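Local coordinates for protein NADH oxidoreductase (Mesorhizobium loti, PDB 3PI7) that probably binds NADPH and acts as an NAD(P)H-dependent oxidoreductase, perhaps a quinone reductase, built from a GroES-like domain and a Rossmann domain, at residues Ser9-Leu14 / Ala121-Ala126; Lys79-Gly84 / Ser115-Trp120. All coordinates share one frame; numbering follows the deposited sequence.

Contact 1. Residues Ser9-Leu14 / Ala121-Ala126; sequences SEMKAL and AEYAVA
Glu-122 meets Lys-12 through both its backbone and its side chain, next to a single beta bridge that pairs Ala-13 with Ala-121. Its CB packs against CB of the selenomethionine Met-11, and CG passes beside the carbonyl O and CG of Lys-12. From CG, placed anti to the carbonyl carbon (chi1 -79°), the extended chain delivers CD to within 3.5 Å of Lys-12 CG. The carboxylate then divides its work. OE1 accepts the backbone N-H of Lys-12 (N to OE1 3.0 Å) in a nearly straight bond that arrives from above the carboxylate plane, and a water links the same OE1 to the carbonyl O of Glu-10. Glu-122 OE2 forms a salt bridge with Lys-12 NZ at 2.8 Å, again from above the plane. The lysine, bent at chi4 (-68°), crosses the glutamate at about a right angle, and its ammonium also salt-bridges the C-terminal carboxylate of Pro-349. The backbone N-H of Glu-122 returns a bond to Lys-12 O. On the buried flank, SE of Met-11 lies 3.7 Å from Tyr-123 CB and at the edge of the tyrosine ring, a Met-aromatic contact, while its CE approaches Ala-121 CB. The methyls of Ala-13 and Ala-121 close the interface, CB to CB 3.6 Å. The contact thus ties strand 10-16, whose antiparallel partner is strand 37-43, to the start of strand 123-127, which pairs with strand 51-56 in the GroES-like domain, while Leu-327 of helix 327-338 packs against Lys-12.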
loop_
_atom_site.group_PDB
_atom_site.type_symbol
_atom_site.label_atom_id
_atom_site.label_comp_id
_atom_site.label_asym_id
_atom_site.label_seq_id
_atom_site.Cartn_x
_atom_site.Cartn_y
_atom_site.Cartn_z
ATOM N N SER A 9 33.800 11.066 34.349
ATOM C CA SER A 9 33.827 9.661 33.995
ATOM C C SER A 9 32.487 9.008 34.365
ATOM O O SER A 9 32.238 7.898 33.941
ATOM C CB SER A 9 35.007 8.949 34.639
ATOM O OG SER A 9 34.986 9.064 36.041
ATOM N N GLU A 10 31.632 9.702 35.137
ATOM C CA GLU A 10 30.328 9.179 35.541
ATOM C C GLU A 10 29.254 10.189 35.196
ATOM O O GLU A 10 29.506 11.393 35.209
ATOM C CB GLU A 10 30.362 8.884 37.050
ATOM C CG GLU A 10 29.161 8.161 37.616
ATOM C CD GLU A 10 29.409 7.597 38.998
ATOM O OE1 GLU A 10 30.432 6.901 39.184
ATOM O OE2 GLU A 10 28.586 7.864 39.901
HETATM N N MSE A 11 28.051 9.713 34.930
HETATM C CA MSE A 11 26.935 10.629 34.614
HETATM C C MSE A 11 25.593 10.070 35.054
HETATM O O MSE A 11 25.452 8.861 35.251
HETATM C CB MSE A 11 26.888 10.867 33.091
HETATM C CG MSE A 11 26.620 9.552 32.290
HETATM SE SE MSE A 11 26.373 9.908 30.457
HETATM C CE MSE A 11 25.787 8.206 29.927
ATOM N N LYS A 12 24.604 10.948 35.210
ATOM C CA LYS A 12 23.253 10.494 35.470
ATOM C C LYS A 12 22.568 10.320 34.117
ATOM O O LYS A 12 22.908 11.013 33.155
ATOM C CB LYS A 12 22.455 11.404 36.419
ATOM C CG LYS A 12 22.301 12.864 36.052
ATOM C CD LYS A 12 21.487 13.576 37.140
ATOM C CE LYS A 12 20.928 14.922 36.735
ATOM N NZ LYS A 12 21.981 15.948 36.543
ATOM N N ALA A 13 21.634 9.363 34.035
ATOM C CA ALA A 13 20.939 9.048 32.798
ATOM C C ALA A 13 19.663 8.301 33.092
ATOM O O ALA A 13 19.509 7.811 34.216
ATOM C CB ALA A 13 21.844 8.202 31.899
ATOM N N LEU A 14 18.741 8.234 32.104
ATOM C CA LEU A 14 17.479 7.463 32.189
ATOM C C LEU A 14 17.714 6.216 31.383
ATOM O O LEU A 14 17.767 6.277 30.144
ATOM C CB LEU A 14 16.277 8.276 31.668
ATOM C CG LEU A 14 16.076 9.646 32.304
ATOM C CD1 LEU A 14 14.860 10.317 31.721
ATOM C CD2 LEU A 14 15.959 9.543 33.855
ATOM N N ALA A 121 20.416 11.749 29.160
ATOM C CA ALA A 121 21.659 11.525 29.846
ATOM C C ALA A 121 22.455 12.786 29.843
ATOM O O ALA A 121 22.216 13.653 29.007
ATOM C CB ALA A 121 22.431 10.442 29.098
ATOM N N GLU A 122 23.402 12.905 30.761
ATOM C CA GLU A 122 24.251 14.074 30.775
ATOM C C GLU A 122 25.138 14.157 29.537
ATOM O O GLU A 122 25.485 15.260 29.122
ATOM C CB GLU A 122 25.080 14.090 32.051
ATOM C CG GLU A 122 24.218 14.593 33.196
ATOM C CD GLU A 122 24.867 14.635 34.563
ATOM O OE1 GLU A 122 25.635 13.706 34.891
ATOM O OE2 GLU A 122 24.476 15.513 35.362
ATOM N N TYR A 123 25.517 13.015 28.977
ATOM C CA TYR A 123 26.346 12.869 27.780
ATOM C C TYR A 123 25.729 11.833 26.871
ATOM O O TYR A 123 25.358 10.751 27.338
ATOM C CB TYR A 123 27.797 12.454 28.139
ATOM C CG TYR A 123 28.466 13.495 29.007
ATOM C CD1 TYR A 123 28.239 13.532 30.386
ATOM C CD2 TYR A 123 29.216 14.520 28.441
ATOM C CE1 TYR A 123 28.717 14.577 31.173
ATOM C CE2 TYR A 123 29.719 15.559 29.223
ATOM C CZ TYR A 123 29.478 15.573 30.591
ATOM O OH TYR A 123 29.940 16.596 31.360
ATOM N N ALA A 124 25.657 12.145 25.575
ATOM C CA ALA A 124 25.110 11.227 24.558
ATOM C C ALA A 124 26.152 11.012 23.496
ATOM O O ALA A 124 27.117 11.782 23.416
ATOM C CB ALA A 124 23.842 11.827 23.944
ATOM N N VAL A 125 25.992 9.959 22.703
ATOM C CA VAL A 125 26.897 9.721 21.586
ATOM C C VAL A 125 26.084 9.809 20.302
ATOM O O VAL A 125 24.979 9.262 20.230
ATOM C CB VAL A 125 27.643 8.362 21.702
ATOM C CG1 VAL A 125 28.474 8.079 20.452
ATOM C CG2 VAL A 125 28.513 8.327 22.945
ATOM N N ALA A 126 26.609 10.511 19.309
ATOM C CA ALA A 126 25.973 10.549 18.008
ATOM C C ALA A 126 27.025 10.424 16.951
ATOM O O ALA A 126 28.195 10.772 17.185
ATOM C CB ALA A 126 25.182 11.874 17.847
HETATM O O HOH W 1 28.520 13.981 35.548
#

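Contact 2. Residues Lys79-Gly84 / Ser115-Trp120; sequences KGRPAG and SNWGSW. With GOL (glycerol), chain B.
The carbonyl O of Pro-82 is gripped by two donors, the backbone N of Gly-118 at 2.9 Å and hydroxyl O1 of a glycerol at 2.7 Å, where two irregular loops of the GroES-like domain meet. Further along, Trp-120 N binds Ala-83 O in the carbonyl plane, whereas Ser-119 N reaches Gly-84 O from above its plane; O2 of the glycerol and Thr-112 OG1 also bind Gly-84 O. Probably a crystallisation additive, the glycerol bridges the loops by accepting Asn-116 N at its O3. At the outer end, the guanidinium of Arg-81 lies flat on the Trp-117 indole, planes 10° apart, with NH1 3.2 Å above the ring plane and offset toward the rim. A bend at chi2 (-64°) folds the arginine so that CD sits over the six-membered ring and NH1 can donate to Asn-116 O (3.1 Å), which lies near the guanidinium plane; a water joins NH1 to Ser-115 O. Replacing Arg-81 with an alanine would probably uncover this indole face and leave Asn-116 O without its NH1 donor. Ser-115 OG accepts Trp-117 N, an ST turn, and is bonded to Val-125 O as well. Gly-118 CA packs 3.3 Å from Ala-83 O in a CA-H...O contact. Gly-84 CA rests 3.5 Å from the centroid of the Trp-120 five-membered ring, directly over its face.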
loop_
_atom_site.group_PDB
_atom_site.type_symbol
_atom_site.label_atom_id
_atom_site.label_comp_id
_atom_site.label_asym_id
_atom_site.label_seq_id
_atom_site.Cartn_x
_atom_site.Cartn_y
_atom_site.Cartn_z
ATOM N N LYS A 79 19.297 -2.889 26.876
ATOM C CA LYS A 79 19.087 -2.728 28.310
ATOM C C LYS A 79 20.285 -2.042 28.957
ATOM O O LYS A 79 21.432 -2.397 28.695
ATOM C CB LYS A 79 18.829 -4.095 28.980
ATOM C CG LYS A 79 18.704 -4.027 30.492
ATOM C CD LYS A 79 18.066 -5.310 31.069
ATOM C CE LYS A 79 18.034 -5.274 32.582
ATOM N NZ LYS A 79 17.029 -4.310 33.119
ATOM N N GLY A 80 19.988 -1.068 29.799
ATOM C CA GLY A 80 20.991 -0.344 30.561
ATOM C C GLY A 80 21.556 0.873 29.870
ATOM O O GLY A 80 22.405 1.561 30.451
ATOM N N ARG A 81 21.150 1.133 28.614
ATOM C CA ARG A 81 21.612 2.324 27.924
ATOM C C ARG A 81 20.617 3.434 28.105
ATOM O O ARG A 81 19.421 3.170 28.184
ATOM C CB ARG A 81 21.813 2.069 26.407
ATOM C CG ARG A 81 22.785 0.970 26.127
ATOM C CD ARG A 81 24.192 1.281 26.608
ATOM N NE ARG A 81 25.045 0.141 26.274
ATOM C CZ ARG A 81 25.612 -0.026 25.077
ATOM N NH1 ARG A 81 25.455 0.888 24.128
ATOM N NH2 ARG A 81 26.291 -1.134 24.805
ATOM N N PRO A 82 21.088 4.678 28.095
ATOM C CA PRO A 82 20.160 5.810 28.117
ATOM C C PRO A 82 19.353 5.849 26.832
ATOM O O PRO A 82 19.878 5.607 25.723
ATOM C CB PRO A 82 21.108 7.032 28.142
ATOM C CG PRO A 82 22.396 6.507 28.691
ATOM C CD PRO A 82 22.488 5.152 28.053
ATOM N N ALA A 83 18.069 6.107 26.981
ATOM C CA ALA A 83 17.144 6.298 25.860
ATOM C C ALA A 83 17.239 7.786 25.393
ATOM O O ALA A 83 18.008 8.547 25.962
ATOM C CB ALA A 83 15.731 5.952 26.320
ATOM N N GLY A 84 16.453 8.161 24.381
ATOM C CA GLY A 84 16.402 9.525 23.876
ATOM C C GLY A 84 17.050 9.622 22.522
ATOM O O GLY A 84 18.242 9.329 22.356
ATOM N N SER A 115 23.391 4.816 17.956
ATOM C CA SER A 115 24.593 4.839 18.829
ATOM C C SER A 115 24.405 4.029 20.126
ATOM O O SER A 115 25.387 3.545 20.713
ATOM C CB SER A 115 24.936 6.277 19.224
ATOM O OG SER A 115 24.031 6.736 20.225
ATOM N N ASN A 116 23.144 3.893 20.574
ATOM C CA ASN A 116 22.798 3.215 21.817
ATOM C C ASN A 116 23.398 3.948 23.048
ATOM O O ASN A 116 23.622 3.337 24.087
ATOM C CB ASN A 116 23.182 1.733 21.772
ATOM C CG ASN A 116 22.220 0.962 20.892
ATOM O OD1 ASN A 116 21.000 1.136 21.002
ATOM N ND2 ASN A 116 22.748 0.059 20.048
ATOM N N TRP A 117 23.537 5.279 22.933
ATOM C CA TRP A 117 23.906 6.230 23.995
ATOM C C TRP A 117 23.018 7.432 23.791
ATOM O O TRP A 117 23.399 8.394 23.126
ATOM C CB TRP A 117 25.396 6.599 23.955
ATOM C CG TRP A 117 26.258 5.425 24.268
ATOM C CD1 TRP A 117 26.949 4.657 23.381
ATOM C CD2 TRP A 117 26.374 4.781 25.537
ATOM N NE1 TRP A 117 27.573 3.625 24.041
ATOM C CE2 TRP A 117 27.205 3.655 25.359
ATOM C CE3 TRP A 117 25.895 5.075 26.827
ATOM C CZ2 TRP A 117 27.560 2.820 26.412
ATOM C CZ3 TRP A 117 26.242 4.234 27.878
ATOM C CH2 TRP A 117 27.064 3.122 27.661
ATOM N N GLY A 118 21.812 7.324 24.321
ATOM C CA GLY A 118 20.748 8.292 24.105
ATOM C C GLY A 118 20.906 9.658 24.696
ATOM O O GLY A 118 21.735 9.884 25.578
ATOM N N SER A 119 19.999 10.551 24.297
ATOM C CA SER A 119 20.065 11.927 24.769
ATOM C C SER A 119 19.521 12.139 26.197
ATOM O O SER A 119 19.652 13.243 26.696
ATOM C CB SER A 119 19.296 12.825 23.812
ATOM O OG SER A 119 17.934 12.449 23.756
ATOM N N TRP A 120 18.859 11.157 26.818
ATOM C CA TRP A 120 18.271 11.321 28.171
ATOM C C TRP A 120 19.347 10.950 29.203
ATOM O O TRP A 120 19.247 9.978 29.962
ATOM C CB TRP A 120 16.986 10.501 28.337
ATOM C CG TRP A 120 15.889 10.896 27.397
ATOM C CD1 TRP A 120 15.891 11.925 26.497
ATOM C CD2 TRP A 120 14.640 10.239 27.248
ATOM N NE1 TRP A 120 14.721 11.939 25.793
ATOM C CE2 TRP A 120 13.923 10.924 26.239
ATOM C CE3 TRP A 120 14.050 9.137 27.870
ATOM C CZ2 TRP A 120 12.641 10.546 25.850
ATOM C CZ3 TRP A 120 12.766 8.766 27.484
ATOM C CH2 TRP A 120 12.101 9.438 26.456
HETATM C C1 GOL B . 19.317 4.116 22.180
HETATM O O1 GOL B . 19.146 4.133 23.557
HETATM C C2 GOL B . 19.006 5.446 21.512
HETATM O O2 GOL B . 18.506 6.358 22.489
HETATM C C3 GOL B . 20.300 5.757 20.821
HETATM O O3 GOL B . 20.484 4.688 19.805
HETATM O O HOH W 2 27.122 0.998 21.706
#

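How the contacts relate
Both contacts are largely buried, and contact 2 is nested inside the chain loop that contact 1 closes. Strand 10-16 is one side of contact 1, which joins it to strand 123-127, and a neighbour of contact 2, whose 79-84 and 115-120 loops reach it through Leu-14, bonded to the backbones of Ala-83 and Trp-120. Contact 1 depends on a carboxylate and a lysine at its partly exposed side, backed by two alanine methyls and the selenomethionine at the tyrosine edge. Contact 2 relies on backbone carbonyls and on indole faces, with the Arg-81 guanidinium laid against a ring. Ala-124 packs on the 117-118 backbone, so the two contacts adjoin, their centres about 8 Å apart.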